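Long-range contact in adhesion G-protein coupled receptor G6 (Danio rerio, PDB 6V55), which probably acts as an adhesion G-protein coupled receptor in myelination, its calcium-binding extracellular region taking part in cell adhesion: residues A[377-389]-A[401-413]. Residues are numbered along the deposited sequence; the frame is centred on the assembly and turned at random.
Sequences MYRVYVDGISLQL and QIYLALLVYKNTT. Unlike the reference sequence in segment 401-413: Ile402 (reference Thr). With NAG (2-acetamido-2-deoxy-beta-D-glucopyranose), chain J.
The antiparallel hairpin of strands 380-392 and 399-410 forms one border of the SEA-domain sheet, with Tyr381 paired to Val408 and Leu387 to Tyr403. Strand 380-392 is outermost, and strand 399-410 bonds on its far side to strand 342-353. Two irregularities mark the ladder: the chain turns a corner at Asp383, whose N keeps its bond to Leu406 O, and a classic bulge sets Gln388 and Leu389 against Ile402, whose O takes a short bond from Gln388 N (2.6 Å) and a weak one from Leu389 N (3.4 Å).

Beside the bulge, Leu387 CD1 sits over one face of the Tyr403 ring, 4.1 Å from its centroid and 19° off the normal, a CH-pi contact. With CG anti to the carbonyl carbon (chi1 -76°), the Tyr403 ring lies alongside Leu387, while Tyr403 OH donates to Gln401 OE1 (2.7 Å), which ties down the far end of the ring. Ile385 CG1 approaches Tyr403 CD1 obliquely (3.9 Å), and both side chains also touch Ile365 of helix 361-374. A serine in place of Tyr403 would probably leave Leu387 CD1 without its ring face and Gln401 OE1 without this donor.

At the other end, Arg379 NH2 gives weak, bent bonds to Asn411 O (2.6 Å) and Thr412 OG1 (2.8 Å), with Lys410 O over the guanidinium face. Tyr381 packs against the Asn370-linked sugar. Mostly straight backbone bonds, such as Leu406 N to Gly384 O (2.8 Å, N-H...O 173°), thus carry the pairing, whereas the exposed arginine grip is probably looser than the ring-centred packing.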
loop_
_atom_site.group_PDB
_atom_site.type_symbol
_atom_site.label_atom_id
_atom_site.label_comp_id
_atom_site.label_asym_id
_atom_site.label_seq_id
_atom_site.Cartn_x
_atom_site.Cartn_y
_atom_site.Cartn_z
ATOM N N MET A 377 30.502 -13.618 19.677
ATOM C CA MET A 377 30.362 -12.156 19.762
ATOM C C MET A 377 28.963 -11.645 19.409
ATOM O O MET A 377 28.818 -10.507 18.948
ATOM C CB MET A 377 31.428 -11.409 18.926
ATOM C CG MET A 377 32.917 -11.739 19.203
ATOM S SD MET A 377 33.493 -11.913 20.913
ATOM C CE MET A 377 32.921 -10.413 21.719
ATOM N N TYR A 378 27.936 -12.477 19.583
ATOM C CA TYR A 378 26.541 -12.063 19.457
ATOM C C TYR A 378 26.007 -11.617 20.813
ATOM O O TYR A 378 26.329 -12.221 21.839
ATOM C CB TYR A 378 25.666 -13.203 18.923
ATOM C CG TYR A 378 25.720 -13.343 17.431
ATOM C CD1 TYR A 378 24.936 -12.539 16.608
ATOM C CD2 TYR A 378 26.553 -14.275 16.844
ATOM C CE1 TYR A 378 24.993 -12.667 15.220
ATOM C CE2 TYR A 378 26.618 -14.416 15.475
ATOM C CZ TYR A 378 25.843 -13.617 14.667
ATOM O OH TYR A 378 25.932 -13.780 13.303
ATOM N N ARG A 379 25.203 -10.551 20.824
ATOM C CA ARG A 379 24.589 -10.098 22.075
ATOM C C ARG A 379 23.194 -10.697 22.216
ATOM O O ARG A 379 22.172 -10.010 22.160
ATOM C CB ARG A 379 24.554 -8.580 22.146
ATOM C CG ARG A 379 25.916 -7.963 22.016
ATOM C CD ARG A 379 25.833 -6.565 21.464
ATOM N NE ARG A 379 25.113 -6.530 20.195
ATOM C CZ ARG A 379 24.624 -5.418 19.653
ATOM N NH1 ARG A 379 24.784 -4.260 20.281
ATOM N NH2 ARG A 379 23.973 -5.461 18.492
ATOM N N VAL A 380 23.171 -12.017 22.419
ATOM C CA VAL A 380 21.943 -12.757 22.699
ATOM C C VAL A 380 22.029 -13.310 24.119
ATOM O O VAL A 380 23.029 -13.948 24.480
ATOM C CB VAL A 380 21.711 -13.885 21.677
ATOM C CG1 VAL A 380 20.355 -14.544 21.911
ATOM C CG2 VAL A 380 21.827 -13.366 20.254
ATOM N N TYR A 381 20.983 -13.073 24.917
ATOM C CA TYR A 381 20.986 -13.435 26.327
ATOM C C TYR A 381 19.677 -14.146 26.648
ATOM O O TYR A 381 18.705 -14.021 25.906
ATOM C CB TYR A 381 21.166 -12.187 27.219
ATOM C CG TYR A 381 22.360 -11.281 26.873
ATOM C CD1 TYR A 381 23.597 -11.466 27.501
ATOM C CD2 TYR A 381 22.243 -10.218 25.948
ATOM C CE1 TYR A 381 24.688 -10.649 27.213
ATOM C CE2 TYR A 381 23.345 -9.385 25.656
ATOM C CZ TYR A 381 24.557 -9.612 26.304
ATOM O OH TYR A 381 25.658 -8.832 26.052
ATOM N N VAL A 382 19.636 -14.889 27.764
ATOM C CA VAL A 382 18.397 -15.531 28.203
ATOM C C VAL A 382 17.653 -14.616 29.163
ATOM O O VAL A 382 18.218 -14.143 30.158
ATOM C CB VAL A 382 18.636 -16.919 28.830
ATOM C CG1 VAL A 382 18.912 -17.867 27.752
ATOM C CG2 VAL A 382 19.817 -16.960 29.762
ATOM N N ASP A 383 16.380 -14.368 28.862
ATOM C CA ASP A 383 15.523 -13.509 29.661
ATOM C C ASP A 383 14.498 -14.311 30.448
ATOM O O ASP A 383 13.661 -13.720 31.145
ATOM C CB ASP A 383 14.808 -12.482 28.757
ATOM C CG ASP A 383 14.521 -11.146 29.462
ATOM O OD1 ASP A 383 14.893 -10.998 30.648
ATOM O OD2 ASP A 383 13.911 -10.244 28.828
ATOM N N GLY A 384 14.523 -15.638 30.334
ATOM C CA GLY A 384 13.588 -16.486 31.048
ATOM C C GLY A 384 13.668 -17.930 30.588
ATOM O O GLY A 384 13.809 -18.177 29.380
ATOM N N ILE A 385 13.582 -18.882 31.525
ATOM C CA ILE A 385 13.701 -20.309 31.212
ATOM C C ILE A 385 12.984 -21.088 32.307
ATOM O O ILE A 385 13.028 -20.702 33.478
ATOM C CB ILE A 385 15.188 -20.718 31.036
ATOM C CG1 ILE A 385 15.367 -22.197 30.708
ATOM C CG2 ILE A 385 16.038 -20.310 32.219
ATOM C CD1 ILE A 385 16.687 -22.468 30.089
ATOM N N SER A 386 12.244 -22.134 31.911
ATOM C CA SER A 386 11.540 -22.973 32.874
ATOM C C SER A 386 11.421 -24.405 32.353
ATOM O O SER A 386 11.398 -24.639 31.139
ATOM C CB SER A 386 10.159 -22.415 33.179
ATOM O OG SER A 386 9.240 -22.669 32.124
ATOM N N LEU A 387 11.333 -25.363 33.282
ATOM C CA LEU A 387 11.291 -26.780 32.940
ATOM C C LEU A 387 9.867 -27.197 32.620
ATOM O O LEU A 387 8.950 -26.929 33.401
ATOM C CB LEU A 387 11.829 -27.628 34.092
ATOM C CG LEU A 387 11.683 -29.155 34.035
ATOM C CD1 LEU A 387 12.477 -29.742 32.917
ATOM C CD2 LEU A 387 12.143 -29.747 35.318
ATOM N N GLN A 388 9.680 -27.879 31.497
ATOM C CA GLN A 388 8.335 -28.272 31.083
ATOM C C GLN A 388 8.006 -29.728 31.317
ATOM O O GLN A 388 6.876 -30.041 31.675
ATOM C CB GLN A 388 8.139 -27.986 29.604
ATOM C CG GLN A 388 7.977 -26.559 29.301
ATOM C CD GLN A 388 7.350 -26.385 27.956
ATOM O OE1 GLN A 388 6.353 -25.680 27.819
ATOM N NE2 GLN A 388 7.913 -27.053 26.945
ATOM N N LEU A 389 8.960 -30.622 31.110
ATOM C CA LEU A 389 8.720 -32.055 31.062
ATOM C C LEU A 389 9.969 -32.706 31.611
ATOM O O LEU A 389 11.075 -32.296 31.246
ATOM C CB LEU A 389 8.455 -32.479 29.623
ATOM C CG LEU A 389 7.934 -33.772 28.998
ATOM C CD1 LEU A 389 9.020 -34.796 28.915
ATOM C CD2 LEU A 389 6.800 -34.356 29.691
ATOM N N GLN A 401 15.011 -33.855 30.064
ATOM C CA GLN A 401 14.326 -32.670 30.564
ATOM C C GLN A 401 14.039 -31.754 29.384
ATOM O O GLN A 401 14.897 -31.588 28.516
ATOM C CB GLN A 401 15.182 -31.956 31.622
ATOM C CG GLN A 401 15.531 -32.816 32.849
ATOM C CD GLN A 401 16.370 -32.066 33.872
ATOM O OE1 GLN A 401 16.461 -30.841 33.830
ATOM N NE2 GLN A 401 16.991 -32.798 34.794
ATOM N N ILE A 402 12.834 -31.186 29.328
ATOM C CA ILE A 402 12.448 -30.291 28.246
ATOM C C ILE A 402 12.224 -28.914 28.848
ATOM O O ILE A 402 11.418 -28.758 29.775
ATOM C CB ILE A 402 11.208 -30.786 27.485
ATOM C CG1 ILE A 402 11.473 -32.180 26.925
ATOM C CG2 ILE A 402 10.901 -29.853 26.340
ATOM C CD1 ILE A 402 10.406 -32.732 26.008
ATOM N N TYR A 403 12.942 -27.920 28.310
ATOM C CA TYR A 403 12.954 -26.546 28.788
ATOM C C TYR A 403 12.391 -25.619 27.725
ATOM O O TYR A 403 12.576 -25.842 26.524
ATOM C CB TYR A 403 14.380 -26.092 29.135
ATOM C CG TYR A 403 14.894 -26.653 30.434
ATOM C CD1 TYR A 403 14.800 -25.917 31.610
ATOM C CD2 TYR A 403 15.449 -27.922 30.489
ATOM C CE1 TYR A 403 15.255 -26.423 32.813
ATOM C CE2 TYR A 403 15.917 -28.439 31.681
ATOM C CZ TYR A 403 15.814 -27.686 32.839
ATOM O OH TYR A 403 16.262 -28.200 34.035
ATOM N N LEU A 404 11.722 -24.564 28.177
ATOM C CA LEU A 404 11.244 -23.496 27.311
ATOM C C LEU A 404 11.994 -22.217 27.664
ATOM O O LEU A 404 11.971 -21.801 28.826
ATOM C CB LEU A 404 9.745 -23.306 27.494
ATOM C CG LEU A 404 9.057 -22.279 26.616
ATOM C CD1 LEU A 404 9.123 -22.694 25.162
ATOM C CD2 LEU A 404 7.621 -22.178 27.087
ATOM N N ALA A 405 12.635 -21.580 26.671
ATOM C CA ALA A 405 13.544 -20.472 26.941
ATOM C C ALA A 405 13.295 -19.294 26.014
ATOM O O ALA A 405 13.048 -19.464 24.814
ATOM C CB ALA A 405 15.001 -20.895 26.797
ATOM N N LEU A 406 13.421 -18.082 26.583
ATOM C CA LEU A 406 13.325 -16.814 25.860
ATOM C C LEU A 406 14.722 -16.250 25.655
ATOM O O LEU A 406 15.370 -15.832 26.619
ATOM C CB LEU A 406 12.468 -15.812 26.630
ATOM C CG LEU A 406 12.176 -14.460 25.962
ATOM C CD1 LEU A 406 11.276 -14.669 24.779
ATOM C CD2 LEU A 406 11.544 -13.504 26.941
ATOM N N LEU A 407 15.182 -16.225 24.409
ATOM C CA LEU A 407 16.422 -15.550 24.043
ATOM C C LEU A 407 16.078 -14.166 23.521
ATOM O O LEU A 407 15.113 -14.012 22.766
ATOM C CB LEU A 407 17.190 -16.327 22.973
ATOM C CG LEU A 407 17.078 -17.851 23.041
ATOM C CD1 LEU A 407 17.579 -18.522 21.769
ATOM C CD2 LEU A 407 17.834 -18.369 24.232
ATOM N N VAL A 408 16.865 -13.159 23.918
ATOM C CA VAL A 408 16.643 -11.769 23.516
ATOM C C VAL A 408 17.909 -11.238 22.845
ATOM O O VAL A 408 19.015 -11.385 23.379
ATOM C CB VAL A 408 16.200 -10.888 24.712
ATOM C CG1 VAL A 408 17.044 -11.118 25.925
ATOM C CG2 VAL A 408 16.229 -9.409 24.383
ATOM N N TYR A 409 17.745 -10.669 21.645
ATOM C CA TYR A 409 18.834 -10.071 20.868
ATOM C C TYR A 409 18.899 -8.583 21.197
ATOM O O TYR A 409 17.996 -7.830 20.836
ATOM C CB TYR A 409 18.568 -10.300 19.382
ATOM C CG TYR A 409 19.742 -10.213 18.434
ATOM C CD1 TYR A 409 21.011 -9.850 18.863
ATOM C CD2 TYR A 409 19.557 -10.504 17.078
ATOM C CE1 TYR A 409 22.067 -9.764 17.959
ATOM C CE2 TYR A 409 20.600 -10.419 16.168
ATOM C CZ TYR A 409 21.854 -10.057 16.610
ATOM O OH TYR A 409 22.890 -9.986 15.691
ATOM N N LYS A 410 19.967 -8.157 21.868
ATOM C CA LYS A 410 20.092 -6.773 22.322
ATOM C C LYS A 410 20.604 -5.907 21.181
ATOM O O LYS A 410 21.752 -6.067 20.758
ATOM C CB LYS A 410 21.050 -6.676 23.507
ATOM C CG LYS A 410 20.436 -6.813 24.870
ATOM C CD LYS A 410 19.541 -5.618 25.233
ATOM C CE LYS A 410 18.647 -5.980 26.469
ATOM N NZ LYS A 410 17.606 -4.966 26.887
ATOM N N ASN A 411 19.736 -5.024 20.663
ATOM C CA ASN A 411 20.072 -3.851 19.837
ATOM C C ASN A 411 20.725 -4.236 18.507
ATOM O O ASN A 411 21.889 -3.926 18.241
ATOM C CB ASN A 411 20.932 -2.848 20.617
ATOM C CG ASN A 411 20.270 -2.397 21.901
ATOM O OD1 ASN A 411 19.818 -3.214 22.720
ATOM N ND2 ASN A 411 20.169 -1.084 22.064
ATOM N N THR A 412 19.932 -4.898 17.664
ATOM C CA THR A 412 20.369 -5.197 16.305
ATOM C C THR A 412 19.213 -4.927 15.359
ATOM O O THR A 412 18.070 -5.257 15.679
ATOM C CB THR A 412 20.877 -6.649 16.194
ATOM O OG1 THR A 412 22.117 -6.770 16.903
ATOM C CG2 THR A 412 21.133 -7.085 14.730
ATOM N N THR A 413 19.495 -4.226 14.264
ATOM C CA THR A 413 18.546 -4.037 13.177
ATOM C C THR A 413 18.165 -5.370 12.529
ATOM O O THR A 413 17.004 -5.774 12.533
ATOM C CB THR A 413 19.139 -3.122 12.102
ATOM O OG1 THR A 413 20.145 -3.845 11.370
ATOM C CG2 THR A 413 19.767 -1.894 12.750
HETATM C C1 NAG J . 22.800 -13.837 31.365
HETATM C C2 NAG J . 22.994 -13.811 32.908
HETATM C C3 NAG J . 22.146 -12.692 33.547
HETATM C C4 NAG J . 22.432 -11.343 32.889
HETATM C C5 NAG J . 22.170 -11.437 31.384
HETATM C C6 NAG J . 22.470 -10.158 30.636
HETATM C C7 NAG J . 23.494 -15.768 34.323
HETATM C C8 NAG J . 22.990 -17.088 34.829
HETATM N N2 NAG J . 22.672 -15.103 33.498
HETATM O O3 NAG J . 22.396 -12.621 34.949
HETATM O O4 NAG J . 21.622 -10.320 33.458
HETATM O O5 NAG J . 22.994 -12.468 30.808
HETATM O O6 NAG J . 23.104 -9.185 31.456
HETATM O O7 NAG J . 24.593 -15.322 34.650
#